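Local coordinates for uncharacterized protein (PDB 2Q3L), which is of unknown function but has a SpoIIAA-like fold of the STAS/SEC14 type, consistent with a role in membrane association and ligand binding, at residues E53-I58 against E84-A89. Numbering follows the deposited sequence.
Sequences EIVALI and EFKRVA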
ATOM      1  N   GLU A  53      16.660   0.695  26.731  1.00 55.89           N
ATOM      2  CA  GLU A  53      15.750   0.930  27.860  1.00 57.68           C
ATOM      3  C   GLU A  53      14.313   0.653  27.615  1.00 56.79           C
ATOM      4  O   GLU A  53      13.538   0.524  28.545  1.00 58.20           O
ATOM      5  CB  GLU A  53      15.756   2.429  28.187  1.00 55.71           C
ATOM      6  CG  GLU A  53      17.095   2.971  28.525  1.00 63.50           C
ATOM      7  CD  GLU A  53      17.634   2.495  29.860  1.00 59.67           C
ATOM      8  OE1 GLU A  53      17.010   1.613  30.519  1.00 68.75           O
ATOM      9  OE2 GLU A  53      18.702   3.024  30.236  1.00 62.99           O
ATOM     10  N   ILE A  54      13.950   0.593  26.365  1.00 54.71           N
ATOM     11  CA  ILE A  54      12.572   0.498  26.016  1.00 57.60           C
ATOM     12  C   ILE A  54      12.074  -0.927  25.947  1.00 53.34           C
ATOM     13  O   ILE A  54      12.758  -1.829  25.460  1.00 54.19           O
ATOM     14  CB  ILE A  54      12.354   1.213  24.677  1.00 58.36           C
ATOM     15  CG1 ILE A  54      12.889   2.627  24.809  1.00 65.66           C
ATOM     16  CG2 ILE A  54      10.875   1.189  24.264  1.00 66.79           C
ATOM     17  CD1 ILE A  54      12.836   3.369  23.558  1.00 73.87           C
ATOM     18  N   VAL A  55      10.857  -1.120  26.428  1.00 49.11           N
ATOM     19  CA  VAL A  55      10.226  -2.398  26.298  1.00 48.68           C
ATOM     20  C   VAL A  55       8.954  -2.155  25.509  1.00 48.61           C
ATOM     21  O   VAL A  55       8.230  -1.231  25.793  1.00 49.20           O
ATOM     22  CB  VAL A  55       9.991  -3.110  27.670  1.00 49.97           C
ATOM     23  CG1 VAL A  55      11.329  -3.281  28.400  1.00 47.80           C
ATOM     24  CG2 VAL A  55       8.977  -2.387  28.573  1.00 50.62           C
ATOM     25  N   ALA A  56       8.691  -2.979  24.506  1.00 47.37           N
ATOM     26  CA  ALA A  56       7.466  -2.847  23.692  1.00 49.25           C
ATOM     27  C   ALA A  56       6.648  -4.132  23.524  1.00 47.74           C
ATOM     28  O   ALA A  56       7.168  -5.254  23.666  1.00 49.32           O
ATOM     29  CB  ALA A  56       7.836  -2.325  22.296  1.00 48.71           C
ATOM     30  N   LEU A  57       5.365  -3.936  23.256  1.00 46.29           N
ATOM     31  CA  LEU A  57       4.429  -4.992  22.903  1.00 45.36           C
ATOM     32  C   LEU A  57       3.917  -4.696  21.505  1.00 46.23           C
ATOM     33  O   LEU A  57       3.521  -3.559  21.222  1.00 45.20           O
ATOM     34  CB  LEU A  57       3.250  -5.038  23.884  1.00 48.34           C
ATOM     35  CG  LEU A  57       2.124  -6.088  23.670  1.00 47.17           C
ATOM     36  CD1 LEU A  57       1.504  -6.528  24.928  1.00 52.29           C
ATOM     37  CD2 LEU A  57       1.044  -5.552  22.779  1.00 59.36           C
ATOM     38  N   ILE A  58       3.896  -5.708  20.635  1.00 47.95           N
ATOM     39  CA  ILE A  58       3.386  -5.547  19.256  1.00 47.70           C
ATOM     40  C   ILE A  58       2.372  -6.656  19.050  1.00 48.63           C
ATOM     41  O   ILE A  58       2.734  -7.836  19.089  1.00 47.63           O
ATOM     42  CB  ILE A  58       4.490  -5.650  18.178  1.00 48.15           C
ATOM     43  CG1 ILE A  58       5.683  -4.756  18.537  1.00 48.40           C
ATOM     44  CG2 ILE A  58       3.940  -5.310  16.777  1.00 46.09           C
ATOM     45  CD1 ILE A  58       6.809  -4.858  17.589  1.00 51.47           C
ATOM     46  N   GLU A  84      17.592   0.674  20.886  1.00 47.83           N
ATOM     47  CA  GLU A  84      17.027   1.286  22.079  1.00 51.16           C
ATOM     48  C   GLU A  84      16.009   0.426  22.787  1.00 50.27           C
ATOM     49  O   GLU A  84      15.611   0.748  23.889  1.00 48.40           O
ATOM     50  CB  GLU A  84      16.454   2.692  21.778  1.00 50.33           C
ATOM     51  CG  GLU A  84      17.528   3.750  21.744  1.00 60.14           C
ATOM     52  CD  GLU A  84      18.467   3.664  20.559  1.00 67.80           C
ATOM     53  OE1 GLU A  84      17.961   3.830  19.423  1.00 79.09           O
ATOM     54  OE2 GLU A  84      19.709   3.479  20.771  1.00 57.39           O
ATOM     55  N   PHE A  85      15.596  -0.670  22.149  1.00 51.89           N
ATOM     56  CA  PHE A  85      14.654  -1.649  22.744  1.00 50.07           C
ATOM     57  C   PHE A  85      15.405  -2.829  23.338  1.00 49.50           C
ATOM     58  O   PHE A  85      16.167  -3.494  22.602  1.00 50.04           O
ATOM     59  CB  PHE A  85      13.723  -2.193  21.664  1.00 50.30           C
ATOM     60  CG  PHE A  85      12.797  -1.170  21.129  1.00 52.80           C
ATOM     61  CD1 PHE A  85      13.241  -0.218  20.274  1.00 50.84           C
ATOM     62  CD2 PHE A  85      11.471  -1.143  21.513  1.00 65.87           C
ATOM     63  CE1 PHE A  85      12.391   0.768  19.806  1.00 55.22           C
ATOM     64  CE2 PHE A  85      10.625  -0.172  21.026  1.00 65.73           C
ATOM     65  CZ  PHE A  85      11.103   0.784  20.195  1.00 56.03           C
ATOM     66  N   LYS A  86      15.206  -3.090  24.646  1.00 46.64           N
ATOM     67  CA  LYS A  86      15.808  -4.266  25.294  1.00 46.28           C
ATOM     68  C   LYS A  86      14.936  -5.492  25.171  1.00 44.88           C
ATOM     69  O   LYS A  86      15.456  -6.589  25.077  1.00 48.29           O
ATOM     70  CB  LYS A  86      16.137  -4.052  26.774  1.00 46.54           C
ATOM     71  CG  LYS A  86      15.038  -3.598  27.657  1.00 50.76           C
ATOM     72  CD  LYS A  86      15.633  -3.372  29.060  1.00 49.74           C
ATOM     73  CE  LYS A  86      14.654  -2.696  29.962  1.00 51.83           C
ATOM     74  NZ  LYS A  86      15.264  -2.535  31.321  1.00 53.38           N
ATOM     75  N   ARG A  87      13.611  -5.318  25.232  1.00 47.38           N
ATOM     76  CA  ARG A  87      12.687  -6.442  25.066  1.00 46.79           C
ATOM     77  C   ARG A  87      11.510  -6.053  24.239  1.00 46.41           C
ATOM     78  O   ARG A  87      10.979  -4.968  24.390  1.00 49.09           O
ATOM     79  CB  ARG A  87      12.164  -7.004  26.405  1.00 46.19           C
ATOM     80  CG  ARG A  87      13.224  -7.575  27.315  1.00 44.95           C
ATOM     81  CD  ARG A  87      12.580  -8.294  28.538  1.00 49.63           C
ATOM     82  NE  ARG A  87      12.058  -7.313  29.493  1.00 52.59           N
ATOM     83  CZ  ARG A  87      12.812  -6.671  30.395  1.00 56.21           C
ATOM     84  NH1 ARG A  87      14.107  -6.913  30.470  1.00 56.78           N
ATOM     85  NH2 ARG A  87      12.275  -5.780  31.231  1.00 49.56           N
ATOM     86  N   VAL A  88      11.099  -6.979  23.382  1.00 46.43           N
ATOM     87  CA  VAL A  88       9.906  -6.847  22.574  1.00 47.03           C
ATOM     88  C   VAL A  88       9.056  -8.139  22.640  1.00 47.07           C
ATOM     89  O   VAL A  88       9.487  -9.235  22.264  1.00 46.92           O
ATOM     90  CB  VAL A  88      10.242  -6.486  21.114  1.00 45.05           C
ATOM     91  CG1 VAL A  88       8.968  -6.137  20.352  1.00 47.15           C
ATOM     92  CG2 VAL A  88      11.196  -5.302  21.094  1.00 50.95           C
ATOM     93  N   ALA A  89       7.834  -7.979  23.116  1.00 48.64           N
ATOM     94  CA  ALA A  89       6.862  -9.068  23.193  1.00 48.47           C
ATOM     95  C   ALA A  89       5.989  -9.043  21.952  1.00 48.23           C
ATOM     96  O   ALA A  89       5.383  -8.042  21.685  1.00 47.42           O
ATOM     97  CB  ALA A  89       5.973  -8.888  24.402  1.00 49.65           C
TER
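Parallel pairing joins I54-I58 to F85-A89, two neighbouring strands in the mixed sheet of this SpoIIAA-like fold; helix 68-81 makes the crossover of the beta-alpha-beta unit between them. The axes of 54-58 and 87-89 come within 4.7 Å and run nearly parallel, 15° apart. From V55 to I58 the ladder is regular: A56 N donates to R87 O, A89 N to A56 O (2.9 Å), and I58 N to A89 O, the last almost straight onto its carbonyl. A beta bulge interrupts the register between I54 and V55, where K86 is the extra residue. K86 N still donates to I54 O, 2.9 Å away, while E84 O accepts a good bond from I54 N and a weak one from E53 N. I54, A56, F85 and V88 share an apolar face; the branched I54 and V88 and the F85 ring fill it, while the small A56 admits the ring edge, its CB lying 3.7 Å from F85 CE2. Farther along, I58 CD1 packs on V88 CG1, and F24 of strand 19-30 touches both A56 and I58. The other face carries V55, L57, R87 and A89 beneath helix 118-125. Here R87 spreads its guanidinium over V55 CG1 and donates through NE to the carbonyl of L125, and the extended methylenes of K86 lie alongside V55. At the bridge just before the bulge, I54 CB sits over one face of the F85 ring in a CH-pi contact, 4.3 Å from the ring centroid; with chi1 at -54°, I54 CG2 is anti to its own backbone N and meets F85 CE2 at 3.5 Å.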